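Local structure of TAF6 (Antonospora locustae, 4ATG) at residues A68-L73 against H86-S91; L73-H78 against V114-D119; E171-Y176 against N187-V192. The protein is probably a subunit of the general transcription factor TFIID, in which its HEAT-repeat C-terminal domain takes part in forming the Taf6-Taf9 complex. All coordinates share one frame; numbering follows the deposited sequence.

Interaction 1: A68-L73 against H86-S91; sequences ALYFSL and HQILPS
Ile88 lays its CG2 methyl over one face of the Tyr70 ring, 4.2 Å from the ring centroid and 20° off the ring normal, a CH-pi contact. The methyl does not sit over the middle of the ring; it is displaced toward the rim and comes nearest to Tyr70 CG, at 4.0 Å. With CG1 beside the backbone N (chi1 -67°) and CG2 anti to that N, both branches of the isoleucine can follow the ring, CG1 lying 4.2 Å from Tyr70 CD1. A beta-branched side chain suits this place because its breadth close to the backbone matches a flat aromatic surface. One turn on, Ser91 comes in at the ring edge, in the plane of the ring, where its OG and Tyr70 OH form a 2.7 Å hydrogen bond that either hydroxyl could donate. The serine OG reaches the phenol by standing anti to its own backbone N (chi1 -175°). Tyrosine fits because its ring serves the apolar face while its hydroxyl, deep in the protein, finds polar company: Ser50 also bonds to Tyr70 OH and weakly to Ser91 OG. The contact joins helices 60-75 and 85-97 in the HEAT-repeat array, with helix 42-55 packing Ile53 against both Tyr70 and Ser91, and helix 104-121 bringing Ile117 up to Ile88.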
loop_
_atom_site.group_PDB
_atom_site.type_symbol
_atom_site.label_atom_id
_atom_site.label_comp_id
_atom_site.label_asym_id
_atom_site.label_seq_id
_atom_site.Cartn_x
_atom_site.Cartn_y
_atom_site.Cartn_z
ATOM N N ALA A 68 -3.024 5.153 -6.084
ATOM C CA ALA A 68 -4.159 5.079 -7.026
ATOM C C ALA A 68 -3.756 4.376 -8.305
ATOM O O ALA A 68 -4.567 3.627 -8.832
ATOM C CB ALA A 68 -4.693 6.478 -7.327
ATOM N N LEU A 69 -2.494 4.577 -8.791
ATOM C CA LEU A 69 -2.014 3.880 -9.998
ATOM C C LEU A 69 -1.911 2.383 -9.726
ATOM O O LEU A 69 -2.245 1.565 -10.594
ATOM C CB LEU A 69 -0.670 4.443 -10.460
ATOM C CG LEU A 69 -0.723 5.880 -11.054
ATOM C CD1 LEU A 69 0.701 6.396 -11.273
ATOM C CD2 LEU A 69 -1.430 5.878 -12.387
ATOM N N TYR A 70 -1.431 1.998 -8.537
ATOM C CA TYR A 70 -1.387 0.554 -8.220
ATOM C C TYR A 70 -2.800 -0.037 -8.263
ATOM O O TYR A 70 -3.005 -1.115 -8.824
ATOM C CB TYR A 70 -0.835 0.307 -6.822
ATOM C CG TYR A 70 0.673 0.396 -6.683
ATOM C CD1 TYR A 70 1.519 0.049 -7.741
ATOM C CD2 TYR A 70 1.254 0.749 -5.471
ATOM C CE1 TYR A 70 2.910 0.071 -7.591
ATOM C CE2 TYR A 70 2.638 0.759 -5.305
ATOM C CZ TYR A 70 3.460 0.437 -6.372
ATOM O OH TYR A 70 4.817 0.489 -6.193
ATOM N N PHE A 71 -3.770 0.658 -7.657
ATOM C CA PHE A 71 -5.151 0.171 -7.617
ATOM C C PHE A 71 -5.728 0.082 -9.021
ATOM O O PHE A 71 -6.493 -0.833 -9.312
ATOM C CB PHE A 71 -6.013 1.084 -6.703
ATOM C CG PHE A 71 -7.379 0.501 -6.383
ATOM C CD1 PHE A 71 -7.508 -0.816 -5.944
ATOM C CD2 PHE A 71 -8.532 1.260 -6.545
ATOM C CE1 PHE A 71 -8.773 -1.358 -5.655
ATOM C CE2 PHE A 71 -9.794 0.718 -6.259
ATOM C CZ PHE A 71 -9.903 -0.585 -5.821
ATOM N N SER A 72 -5.372 1.033 -9.907
ATOM C CA SER A 72 -5.872 0.994 -11.289
ATOM C C SER A 72 -5.368 -0.279 -11.965
ATOM O O SER A 72 -6.141 -0.960 -12.620
ATOM C CB SER A 72 -5.382 2.200 -12.093
ATOM O OG SER A 72 -6.091 3.389 -11.781
ATOM N N LEU A 73 -4.075 -0.590 -11.817
ATOM C CA LEU A 73 -3.512 -1.796 -12.468
ATOM C C LEU A 73 -4.141 -3.067 -11.867
ATOM O O LEU A 73 -4.503 -3.998 -12.604
ATOM C CB LEU A 73 -1.989 -1.813 -12.272
ATOM C CG LEU A 73 -1.173 -0.779 -13.070
ATOM C CD1 LEU A 73 0.323 -0.879 -12.672
ATOM C CD2 LEU A 73 -1.300 -1.016 -14.562
ATOM N N HIS A 86 3.364 -9.607 -5.273
ATOM C CA HIS A 86 4.529 -9.719 -4.387
ATOM C C HIS A 86 5.418 -8.469 -4.396
ATOM O O HIS A 86 6.148 -8.234 -3.433
ATOM C CB HIS A 86 5.330 -10.996 -4.674
ATOM C CG HIS A 86 6.264 -10.886 -5.838
ATOM N ND1 HIS A 86 5.793 -10.850 -7.145
ATOM C CD2 HIS A 86 7.612 -10.813 -5.857
ATOM C CE1 HIS A 86 6.870 -10.771 -7.914
ATOM N NE2 HIS A 86 7.988 -10.732 -7.185
ATOM N N GLN A 87 5.374 -7.697 -5.476
ATOM C CA GLN A 87 6.090 -6.408 -5.618
ATOM C C GLN A 87 5.221 -5.211 -5.177
ATOM O O GLN A 87 5.724 -4.253 -4.580
ATOM C CB GLN A 87 6.514 -6.184 -7.072
ATOM C CG GLN A 87 7.505 -7.215 -7.601
ATOM C CD GLN A 87 7.721 -7.094 -9.091
ATOM O OE1 GLN A 87 7.079 -6.301 -9.788
ATOM N NE2 GLN A 87 8.607 -7.911 -9.623
ATOM N N ILE A 88 3.925 -5.251 -5.473
ATOM C CA ILE A 88 3.006 -4.157 -5.081
ATOM C C ILE A 88 2.831 -4.078 -3.561
ATOM O O ILE A 88 2.870 -2.981 -2.976
ATOM C CB ILE A 88 1.625 -4.330 -5.788
ATOM C CG1 ILE A 88 1.774 -4.118 -7.325
ATOM C CG2 ILE A 88 0.557 -3.327 -5.207
ATOM C CD1 ILE A 88 0.499 -4.531 -8.140
ATOM N N LEU A 89 2.574 -5.228 -2.930
ATOM C CA LEU A 89 2.276 -5.259 -1.491
ATOM C C LEU A 89 3.351 -4.604 -0.607
ATOM O O LEU A 89 2.976 -3.705 0.156
ATOM C CB LEU A 89 1.945 -6.687 -1.031
ATOM C CG LEU A 89 0.485 -7.085 -1.064
ATOM C CD1 LEU A 89 0.355 -8.588 -0.844
ATOM C CD2 LEU A 89 -0.305 -6.366 0.052
ATOM N N PRO A 90 4.664 -4.921 -0.734
ATOM C CA PRO A 90 5.654 -4.240 0.120
ATOM C C PRO A 90 5.754 -2.736 -0.155
ATOM O O PRO A 90 5.967 -1.983 0.781
ATOM C CB PRO A 90 6.961 -5.003 -0.130
ATOM C CG PRO A 90 6.789 -5.673 -1.403
ATOM C CD PRO A 90 5.317 -5.950 -1.574
ATOM N N SER A 91 5.482 -2.292 -1.397
ATOM C CA SER A 91 5.506 -0.867 -1.750
ATOM C C SER A 91 4.312 -0.151 -1.072
ATOM O O SER A 91 4.477 0.913 -0.490
ATOM C CB SER A 91 5.438 -0.696 -3.258
ATOM O OG SER A 91 5.574 0.672 -3.583
#

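Interaction 2: L73-H78 against V114-D119; sequences LIKNKH and VKYIYD
Ile74 overlaps the Tyr116 ring with its CG2 methyl, which comes within 3.7 Å of Tyr116 CE2 at an oblique angle, the two side chains sliding past each other in opposite directions. Its other branch runs to a different partner: Ile74 CD1 meets Ile117 CD1 at 3.8 Å, where the two isoleucines cross at about a right angle. The forked shape lets one buried residue touch two neighbours on helix 104-121 at once. Farther out, Lys75 bends at chi2 and chi3 (-68° and -86°), which brings the end of its chain over to the phenol. There Lys75 NZ donates a hydrogen bond of 3.0 Å to Tyr116 OH, while Lys75 CD lies 3.3 Å from the same oxygen. A long, flexible lysine suits this exposed margin of the contact, for its CD and CE methylenes pass close to the tyrosine oxygen while its ammonium makes the bond. The pairing belongs to a HEAT-repeat domain, in which successive helices stack into an elongated solenoid, and it brings helix 60-75 directly against helix 104-121, with helix 85-97 between them in sequence. Tyr116 extends across with CG anti to the backbone N (chi1 -177°), and its ring also meets Phe71 edge to face. An alanine here would remove ring and hydroxyl together, and is likely to leave a gap beside Ile74 CG2 and Phe71 and the Lys75 ammonium without this acceptor. Just beyond the helix end, Asn76 OD1 accepts from the backbone N of His78 at 2.8 Å, an Asx turn that shapes the chain as it leaves the helix, while Asn76 ND2 donates to the carbonyl oxygens of Leu32 and Glu35.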
loop_
_atom_site.group_PDB
_atom_site.type_symbol
_atom_site.label_atom_id
_atom_site.label_comp_id
_atom_site.label_asym_id
_atom_site.label_seq_id
_atom_site.Cartn_x
_atom_site.Cartn_y
_atom_site.Cartn_z
ATOM N N LEU A 73 -4.075 -0.590 -11.817
ATOM C CA LEU A 73 -3.512 -1.796 -12.468
ATOM C C LEU A 73 -4.141 -3.067 -11.867
ATOM O O LEU A 73 -4.503 -3.998 -12.604
ATOM C CB LEU A 73 -1.989 -1.813 -12.272
ATOM C CG LEU A 73 -1.173 -0.779 -13.070
ATOM C CD1 LEU A 73 0.323 -0.879 -12.672
ATOM C CD2 LEU A 73 -1.300 -1.016 -14.562
ATOM N N ILE A 74 -4.361 -3.062 -10.540
ATOM C CA ILE A 74 -5.015 -4.210 -9.865
ATOM C C ILE A 74 -6.433 -4.420 -10.429
ATOM O O ILE A 74 -6.850 -5.565 -10.636
ATOM C CB ILE A 74 -5.021 -3.999 -8.317
ATOM C CG1 ILE A 74 -3.601 -4.105 -7.735
ATOM C CG2 ILE A 74 -5.970 -5.020 -7.594
ATOM C CD1 ILE A 74 -3.491 -3.507 -6.343
ATOM N N LYS A 75 -7.169 -3.323 -10.685
ATOM C CA LYS A 75 -8.554 -3.375 -11.210
ATOM C C LYS A 75 -8.717 -3.528 -12.724
ATOM O O LYS A 75 -9.824 -3.802 -13.198
ATOM C CB LYS A 75 -9.360 -2.141 -10.760
ATOM C CG LYS A 75 -9.615 -2.056 -9.242
ATOM C CD LYS A 75 -10.554 -3.140 -8.707
ATOM C CE LYS A 75 -12.027 -2.803 -8.807
ATOM N NZ LYS A 75 -12.869 -3.790 -8.068
ATOM N N ASN A 76 -7.655 -3.301 -13.480
ATOM C CA ASN A 76 -7.709 -3.358 -14.947
ATOM C C ASN A 76 -8.047 -4.747 -15.448
ATOM O O ASN A 76 -7.292 -5.691 -15.246
ATOM C CB ASN A 76 -6.405 -2.783 -15.562
ATOM C CG ASN A 76 -6.447 -2.547 -17.050
ATOM O OD1 ASN A 76 -7.173 -3.214 -17.787
ATOM N ND2 ASN A 76 -5.680 -1.563 -17.529
ATOM N N LYS A 77 -9.227 -4.876 -16.068
ATOM C CA LYS A 77 -9.699 -6.161 -16.614
ATOM C C LYS A 77 -8.793 -6.682 -17.773
ATOM O O LYS A 77 -8.866 -7.857 -18.146
ATOM C CB LYS A 77 -11.184 -6.047 -17.037
ATOM C CG LYS A 77 -11.426 -5.261 -18.324
ATOM C CD LYS A 77 -12.927 -5.248 -18.692
ATOM C CE LYS A 77 -13.184 -4.748 -20.094
ATOM N NZ LYS A 77 -14.636 -4.587 -20.350
ATOM N N HIS A 78 -7.932 -5.802 -18.327
ATOM C CA HIS A 78 -7.021 -6.147 -19.425
ATOM C C HIS A 78 -5.595 -6.366 -18.953
ATOM O O HIS A 78 -4.664 -6.354 -19.759
ATOM C CB HIS A 78 -7.051 -5.061 -20.518
ATOM C CG HIS A 78 -8.408 -4.744 -21.054
ATOM N ND1 HIS A 78 -9.123 -5.665 -21.813
ATOM C CD2 HIS A 78 -9.113 -3.589 -20.980
ATOM C CE1 HIS A 78 -10.238 -5.041 -22.170
ATOM N NE2 HIS A 78 -10.263 -3.781 -21.710
ATOM N N VAL A 114 -4.088 -2.318 0.596
ATOM C CA VAL A 114 -3.578 -3.575 1.186
ATOM C C VAL A 114 -4.767 -4.463 1.572
ATOM O O VAL A 114 -4.712 -5.681 1.370
ATOM C CB VAL A 114 -2.666 -3.331 2.410
ATOM C CG1 VAL A 114 -2.350 -4.638 3.163
ATOM C CG2 VAL A 114 -1.379 -2.630 1.998
ATOM N N LYS A 115 -5.830 -3.863 2.136
ATOM C CA LYS A 115 -7.031 -4.625 2.526
ATOM C C LYS A 115 -7.700 -5.250 1.301
ATOM O O LYS A 115 -8.091 -6.408 1.336
ATOM C CB LYS A 115 -8.033 -3.753 3.290
ATOM C CG LYS A 115 -9.399 -4.461 3.479
ATOM C CD LYS A 115 -10.408 -3.626 4.240
ATOM C CE LYS A 115 -11.769 -4.315 4.313
ATOM N NZ LYS A 115 -11.644 -5.736 4.760
ATOM N N TYR A 116 -7.810 -4.503 0.227
ATOM C CA TYR A 116 -8.425 -5.016 -1.007
ATOM C C TYR A 116 -7.649 -6.246 -1.499
ATOM O O TYR A 116 -8.263 -7.241 -1.906
ATOM C CB TYR A 116 -8.409 -3.934 -2.095
ATOM C CG TYR A 116 -9.097 -4.396 -3.359
ATOM C CD1 TYR A 116 -10.467 -4.247 -3.520
ATOM C CD2 TYR A 116 -8.386 -5.055 -4.367
ATOM C CE1 TYR A 116 -11.116 -4.706 -4.666
ATOM C CE2 TYR A 116 -9.023 -5.497 -5.530
ATOM C CZ TYR A 116 -10.392 -5.333 -5.662
ATOM O OH TYR A 116 -11.052 -5.736 -6.795
ATOM N N ILE A 117 -6.326 -6.172 -1.470
ATOM C CA ILE A 117 -5.473 -7.298 -1.916
ATOM C C ILE A 117 -5.665 -8.471 -0.974
ATOM O O ILE A 117 -5.866 -9.595 -1.423
ATOM C CB ILE A 117 -3.995 -6.849 -1.997
ATOM C CG1 ILE A 117 -3.810 -5.799 -3.118
ATOM C CG2 ILE A 117 -3.045 -8.071 -2.205
ATOM C CD1 ILE A 117 -2.388 -5.094 -3.115
ATOM N N TYR A 118 -5.629 -8.192 0.332
ATOM C CA TYR A 118 -5.834 -9.208 1.361
ATOM C C TYR A 118 -7.173 -9.917 1.127
ATOM O O TYR A 118 -7.221 -11.153 1.067
ATOM C CB TYR A 118 -5.787 -8.554 2.757
ATOM C CG TYR A 118 -5.865 -9.528 3.905
ATOM C CD1 TYR A 118 -4.707 -10.050 4.481
ATOM C CD2 TYR A 118 -7.081 -9.810 4.524
ATOM C CE1 TYR A 118 -4.767 -10.888 5.598
ATOM C CE2 TYR A 118 -7.152 -10.669 5.625
ATOM C CZ TYR A 118 -5.992 -11.194 6.163
ATOM O OH TYR A 118 -6.058 -12.022 7.259
ATOM N N ASP A 119 -8.251 -9.152 1.013
ATOM C CA ASP A 119 -9.585 -9.730 0.812
ATOM C C ASP A 119 -9.725 -10.494 -0.501
ATOM O O ASP A 119 -10.404 -11.520 -0.539
ATOM C CB ASP A 119 -10.651 -8.635 0.869
ATOM C CG ASP A 119 -10.915 -8.073 2.270
ATOM O OD1 ASP A 119 -10.544 -8.731 3.248
ATOM O OD2 ASP A 119 -11.587 -7.036 2.373
#

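Interaction 3: E171-Y176 against N187-V192; sequences EHAEEY and NLLDNV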
loop_
_atom_site.group_PDB
_atom_site.type_symbol
_atom_site.label_atom_id
_atom_site.label_comp_id
_atom_site.label_asym_id
_atom_site.label_seq_id
_atom_site.Cartn_x
_atom_site.Cartn_y
_atom_site.Cartn_z
ATOM N N GLU A 171 -5.087 -9.935 21.250
ATOM C CA GLU A 171 -3.991 -10.673 21.894
ATOM C C GLU A 171 -2.830 -9.798 22.368
ATOM O O GLU A 171 -2.193 -10.142 23.357
ATOM C CB GLU A 171 -3.441 -11.748 20.939
ATOM C CG GLU A 171 -4.024 -13.132 21.167
ATOM C CD GLU A 171 -3.276 -13.947 22.202
ATOM O OE1 GLU A 171 -2.210 -14.508 21.860
ATOM O OE2 GLU A 171 -3.750 -14.017 23.360
ATOM N N HIS A 172 -2.522 -8.702 21.648
ATOM C CA HIS A 172 -1.366 -7.856 21.960
ATOM C C HIS A 172 -1.675 -6.478 22.541
ATOM O O HIS A 172 -0.739 -5.744 22.867
ATOM C CB HIS A 172 -0.490 -7.706 20.708
ATOM C CG HIS A 172 0.123 -8.984 20.222
ATOM N ND1 HIS A 172 -0.398 -9.665 19.133
ATOM C CD2 HIS A 172 1.213 -9.648 20.673
ATOM C CE1 HIS A 172 0.390 -10.715 18.954
ATOM N NE2 HIS A 172 1.377 -10.744 19.851
ATOM N N ALA A 173 -2.957 -6.107 22.635
ATOM C CA ALA A 173 -3.392 -4.791 23.111
ATOM C C ALA A 173 -2.831 -4.392 24.467
ATOM O O ALA A 173 -2.309 -3.285 24.603
ATOM C CB ALA A 173 -4.914 -4.704 23.136
ATOM N N GLU A 174 -2.943 -5.281 25.462
ATOM C CA GLU A 174 -2.452 -4.983 26.810
ATOM C C GLU A 174 -0.925 -4.797 26.861
ATOM O O GLU A 174 -0.456 -3.867 27.520
ATOM C CB GLU A 174 -2.996 -5.965 27.857
ATOM C CG GLU A 174 -4.492 -5.828 28.115
ATOM C CD GLU A 174 -5.057 -4.426 28.320
ATOM O OE1 GLU A 174 -4.536 -3.682 29.184
ATOM O OE2 GLU A 174 -6.022 -4.071 27.604
ATOM N N GLU A 175 -0.160 -5.602 26.086
ATOM C CA GLU A 175 1.298 -5.452 26.007
ATOM C C GLU A 175 1.653 -4.109 25.360
ATOM O O GLU A 175 2.540 -3.419 25.855
ATOM C CB GLU A 175 1.960 -6.625 25.261
ATOM C CG GLU A 175 3.482 -6.524 25.185
ATOM C CD GLU A 175 4.244 -7.590 24.421
ATOM O OE1 GLU A 175 3.606 -8.493 23.834
ATOM O OE2 GLU A 175 5.493 -7.501 24.389
ATOM N N TYR A 176 0.942 -3.720 24.290
ATOM C CA TYR A 176 1.203 -2.436 23.645
ATOM C C TYR A 176 1.019 -1.282 24.645
ATOM O O TYR A 176 1.906 -0.435 24.794
ATOM C CB TYR A 176 0.304 -2.205 22.398
ATOM C CG TYR A 176 0.658 -0.872 21.784
ATOM C CD1 TYR A 176 1.758 -0.748 20.938
ATOM C CD2 TYR A 176 0.024 0.299 22.203
ATOM C CE1 TYR A 176 2.169 0.494 20.468
ATOM C CE2 TYR A 176 0.460 1.549 21.777
ATOM C CZ TYR A 176 1.553 1.643 20.935
ATOM O OH TYR A 176 1.981 2.869 20.497
ATOM N N ASN A 187 -5.387 5.536 21.393
ATOM C CA ASN A 187 -6.705 6.100 21.040
ATOM C C ASN A 187 -7.367 5.261 19.957
ATOM O O ASN A 187 -8.553 4.955 20.055
ATOM C CB ASN A 187 -6.604 7.562 20.584
ATOM C CG ASN A 187 -6.497 8.564 21.715
ATOM O OD1 ASN A 187 -6.793 8.275 22.882
ATOM N ND2 ASN A 187 -6.089 9.781 21.388
ATOM N N LEU A 188 -6.593 4.858 18.941
ATOM C CA LEU A 188 -7.101 4.012 17.858
ATOM C C LEU A 188 -7.468 2.632 18.420
ATOM O O LEU A 188 -8.536 2.106 18.130
ATOM C CB LEU A 188 -6.025 3.850 16.746
ATOM C CG LEU A 188 -6.363 2.871 15.599
ATOM C CD1 LEU A 188 -7.664 3.278 14.849
ATOM C CD2 LEU A 188 -5.194 2.761 14.612
ATOM N N LEU A 189 -6.575 2.063 19.221
ATOM C CA LEU A 189 -6.728 0.760 19.849
ATOM C C LEU A 189 -8.025 0.699 20.653
ATOM O O LEU A 189 -8.804 -0.231 20.448
ATOM C CB LEU A 189 -5.489 0.482 20.719
ATOM C CG LEU A 189 -5.326 -0.906 21.355
ATOM C CD1 LEU A 189 -5.420 -2.009 20.306
ATOM C CD2 LEU A 189 -3.958 -1.018 22.050
ATOM N N ASP A 190 -8.294 1.720 21.502
ATOM C CA ASP A 190 -9.522 1.792 22.310
ATOM C C ASP A 190 -10.782 1.818 21.419
ATOM O O ASP A 190 -11.756 1.133 21.734
ATOM C CB ASP A 190 -9.484 2.996 23.260
ATOM C CG ASP A 190 -8.589 2.850 24.487
ATOM O OD1 ASP A 190 -8.202 1.701 24.815
ATOM O OD2 ASP A 190 -8.306 3.879 25.141
ATOM N N ASN A 191 -10.740 2.553 20.280
ATOM C CA ASN A 191 -11.860 2.619 19.330
ATOM C C ASN A 191 -12.090 1.269 18.633
ATOM O O ASN A 191 -13.233 0.833 18.497
ATOM C CB ASN A 191 -11.625 3.731 18.283
ATOM C CG ASN A 191 -11.634 5.132 18.863
ATOM O OD1 ASN A 191 -12.184 5.387 19.929
ATOM N ND2 ASN A 191 -11.040 6.081 18.159
ATOM N N VAL A 192 -11.005 0.596 18.215
ATOM C CA VAL A 192 -11.090 -0.699 17.521
ATOM C C VAL A 192 -11.689 -1.783 18.421
ATOM O O VAL A 192 -12.547 -2.536 17.981
ATOM C CB VAL A 192 -9.696 -1.112 16.967
ATOM C CG1 VAL A 192 -9.686 -2.560 16.451
ATOM C CG2 VAL A 192 -9.258 -0.147 15.872
#
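Ala173 turns its methyl toward Leu189, and Ala173 CB lies 3.9 Å from Leu189 CD1 and 4.0 Å from Leu189 CD2, so that the small side chain meets both prongs of the leucine fork. The backbone takes part as well, since Leu189 CD2 rests 3.8 Å from Ala173 O. Alanine suits a spot where two helices approach closely: the CA atoms of Ala173 and Leu189 are 7.3 Å apart, and a single methyl lets the larger leucine reach the helix surface. Leucine does so with CG anti to the backbone N (chi1 -173°), which sends the fork straight across. Nearly a turn later Tyr176 adds an oblique touch, its CD2 atom 4.2 Å from Leu189 CD2. The tyrosine is held chiefly from elsewhere: its buried hydroxyl is hydrogen-bonded to Gln150 and to the backbone N of Lys182, and its ring stacks on Trp140. No hydrogen bond spans the two segments, and the side chains meet through apolar atoms. The contact closes the hairpin of helices 162-179 and 183-194 at the C-terminal end of the chain, where Leu154 of helix 147-160 and Trp140 of helix 128-140 also pack on Leu189.

In the fold
Interactions 1 and 2 are neighbours, their centres about 8 Å apart, and both draw on helix 60-75, with Leu73 common to their ranges. Packing such as Leu89 on Ile117 joins them directly, so helices 60-75, 85-97 and 104-121 form one continuous block. Interaction 1 is wholly buried and pairs hydroxyls inside the core; interaction 2 starts from buried isoleucines but ends at the surface, where a second tyrosine, Tyr116, has the Lys75 ammonium as its partner, as Tyr70 has a serine hydroxyl in interaction 1. Interaction 3 stands apart, its centre about 29 Å from the centre of either, on the last two helices. It too is buried, yet its segments share no hydrogen bond and meet mainly through apolar atoms.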